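Local coordinates for galactofuranose-binding protein YtfQ (Escherichia coli, PDB 2VK2) that binds alpha- and beta-galactofuranose in the periplasm as the solute-binding component of the YtfQRT-YjfF ABC transporter, at residues Glu133-Val138 against Tyr196-Asp201. Sequence-based numbering, arbitrary orientation. Where two conformers were deposited one is given.
Sequences ELQGTV and YAHNDD. With GZL (beta-D-galactofuranose), chain B.
His198 lies across the end of the neighbouring parallel strand and donates from NE2 to OE2 of Glu133 (2.8 Å). The carboxylate oxygen sits close to the imidazole plane, but the N-H reaches it from above the carboxylate plane, the two planes standing 79° apart. Glu133 reaches this spot on an extended chain (chi1 and chi2 both 179°), running beside Tyr196, and OE2 also meets the edge of the phenol ring, 3.5 Å from CE2. Glu133 OE1 forms a salt bridge with Lys147 and a hydrogen bond with Ser165. CA of Gln135 packs over one face of the His198 ring in a CH-pi contact, 3.6 Å from the centroid. A leucine in place of His198 would probably leave the buried Glu133 OE2 without this N-H donor and Gln135 CA without an aromatic face. The backbones pair through Leu134 N to Tyr196 O (2.8 Å) and His198 N to Leu134 O (2.9 Å). Just beyond, Asn199 caps helix 200-212 and donates from ND2 to O2 of the galactofuranose (3.0 Å). Strands 129-135 and 194-197 adjoin in one lobe of this two-lobed periplasmic-binding fold, sugar at their C-terminal ends; helix 141-153 packs on the His198 side, while Leu134 and Ala197 face helix 200-212, Leu134 also helix 172-185.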
# COMPACT_ATOMS: atom_id res chain seq x y z
N GLU A 133 0.31 5.34 15.66
CA GLU A 133 0.37 4.59 14.42
C GLU A 133 -1.02 4.34 13.86
O GLU A 133 -1.89 3.82 14.55
CB GLU A 133 1.09 3.25 14.65
CG GLU A 133 1.19 2.36 13.40
CD GLU A 133 1.93 1.07 13.67
OE1 GLU A 133 1.74 0.49 14.76
OE2 GLU A 133 2.68 0.63 12.78
N LEU A 134 -1.22 4.72 12.60
CA LEU A 134 -2.42 4.39 11.86
C LEU A 134 -2.08 3.21 10.95
O LEU A 134 -1.40 3.37 9.94
CB LEU A 134 -2.90 5.59 11.04
CG LEU A 134 -3.33 6.80 11.87
CD1 LEU A 134 -3.56 8.02 10.98
CD2 LEU A 134 -4.58 6.49 12.68
N GLN A 135 -2.53 2.02 11.35
CA GLN A 135 -2.23 0.82 10.58
C GLN A 135 -3.15 0.67 9.39
O GLN A 135 -4.25 1.21 9.36
CB GLN A 135 -2.39 -0.44 11.44
CG GLN A 135 -1.52 -0.49 12.68
CD GLN A 135 -1.61 -1.84 13.37
OE1 GLN A 135 -1.74 -2.88 12.71
NE2 GLN A 135 -1.54 -1.83 14.69
N GLY A 136 -2.70 -0.09 8.41
CA GLY A 136 -3.54 -0.49 7.29
C GLY A 136 -4.53 -1.56 7.71
O GLY A 136 -4.60 -1.94 8.88
N THR A 137 -5.28 -2.04 6.73
CA THR A 137 -6.27 -3.09 6.92
C THR A 137 -5.70 -4.27 7.71
O THR A 137 -4.63 -4.77 7.40
CB THR A 137 -6.75 -3.58 5.55
OG1 THR A 137 -7.36 -2.49 4.85
CG2 THR A 137 -7.75 -4.73 5.68
N VAL A 138 -6.44 -4.69 8.74
CA VAL A 138 -6.01 -5.80 9.58
C VAL A 138 -5.86 -7.06 8.73
O VAL A 138 -6.78 -7.42 7.99
CB VAL A 138 -7.00 -6.05 10.74
CG1 VAL A 138 -6.62 -7.30 11.52
CG2 VAL A 138 -7.04 -4.84 11.67
N TYR A 196 2.62 7.98 12.40
CA TYR A 196 3.11 7.07 11.38
C TYR A 196 1.89 6.39 10.78
O TYR A 196 1.18 5.67 11.48
CB TYR A 196 4.04 6.02 11.99
CG TYR A 196 4.41 4.89 11.05
CD1 TYR A 196 4.85 5.14 9.76
CD2 TYR A 196 4.33 3.55 11.46
CE1 TYR A 196 5.19 4.12 8.89
CE2 TYR A 196 4.67 2.52 10.60
CZ TYR A 196 5.11 2.81 9.32
OH TYR A 196 5.45 1.80 8.44
N ALA A 197 1.63 6.63 9.50
CA ALA A 197 0.50 6.01 8.83
C ALA A 197 0.99 5.07 7.76
O ALA A 197 1.89 5.40 6.98
CB ALA A 197 -0.41 7.07 8.24
N HIS A 198 0.40 3.88 7.70
CA HIS A 198 0.82 2.87 6.72
C HIS A 198 0.52 3.28 5.28
O HIS A 198 1.10 2.71 4.36
CB HIS A 198 0.18 1.52 7.03
CG HIS A 198 0.70 0.90 8.28
ND1 HIS A 198 0.35 -0.38 8.66
CD2 HIS A 198 1.55 1.36 9.23
CE1 HIS A 198 0.94 -0.67 9.81
NE2 HIS A 198 1.68 0.36 10.17
N ASN A 199 -0.37 4.25 5.08
CA ASN A 199 -0.45 4.93 3.79
C ASN A 199 -0.65 6.43 3.93
O ASN A 199 -1.05 6.92 4.99
CB ASN A 199 -1.48 4.28 2.83
CG ASN A 199 -2.93 4.64 3.14
OD1 ASN A 199 -3.26 5.15 4.20
ND2 ASN A 199 -3.81 4.33 2.19
N ASP A 200 -0.32 7.15 2.86
CA ASP A 200 -0.48 8.61 2.82
C ASP A 200 -1.91 9.04 3.12
O ASP A 200 -2.12 10.01 3.84
CB ASP A 200 -0.11 9.17 1.45
CG ASP A 200 1.38 9.09 1.13
OD1 ASP A 200 2.24 9.03 2.04
OD2 ASP A 200 1.68 9.11 -0.07
N ASP A 201 -2.88 8.35 2.53
CA ASP A 201 -4.29 8.76 2.67
C ASP A 201 -4.71 8.85 4.13
O ASP A 201 -5.34 9.84 4.53
CB ASP A 201 -5.22 7.82 1.90
CG ASP A 201 -5.29 8.15 0.41
OD1 ASP A 201 -4.26 8.58 -0.16
OD2 ASP A 201 -6.37 7.97 -0.19
C6 GZL B . 0.30 -1.29 -1.25
C5 GZL B . -0.92 -1.55 -0.75
C4 GZL B . -1.76 -0.53 0.00
C3 GZL B . -1.44 0.94 -0.04
C2 GZL B . -2.55 1.64 -0.25
O6 GZL B . 1.01 -2.22 -1.89
O5 GZL B . -1.41 -2.79 -0.84
O4 GZL B . -3.12 -0.58 -0.45
O3 GZL B . -0.23 1.42 0.19
C1 GZL B . -3.70 0.72 -0.49
O2 GZL B . -2.70 2.96 -0.29
O1 GZL B . -4.70 0.85 0.51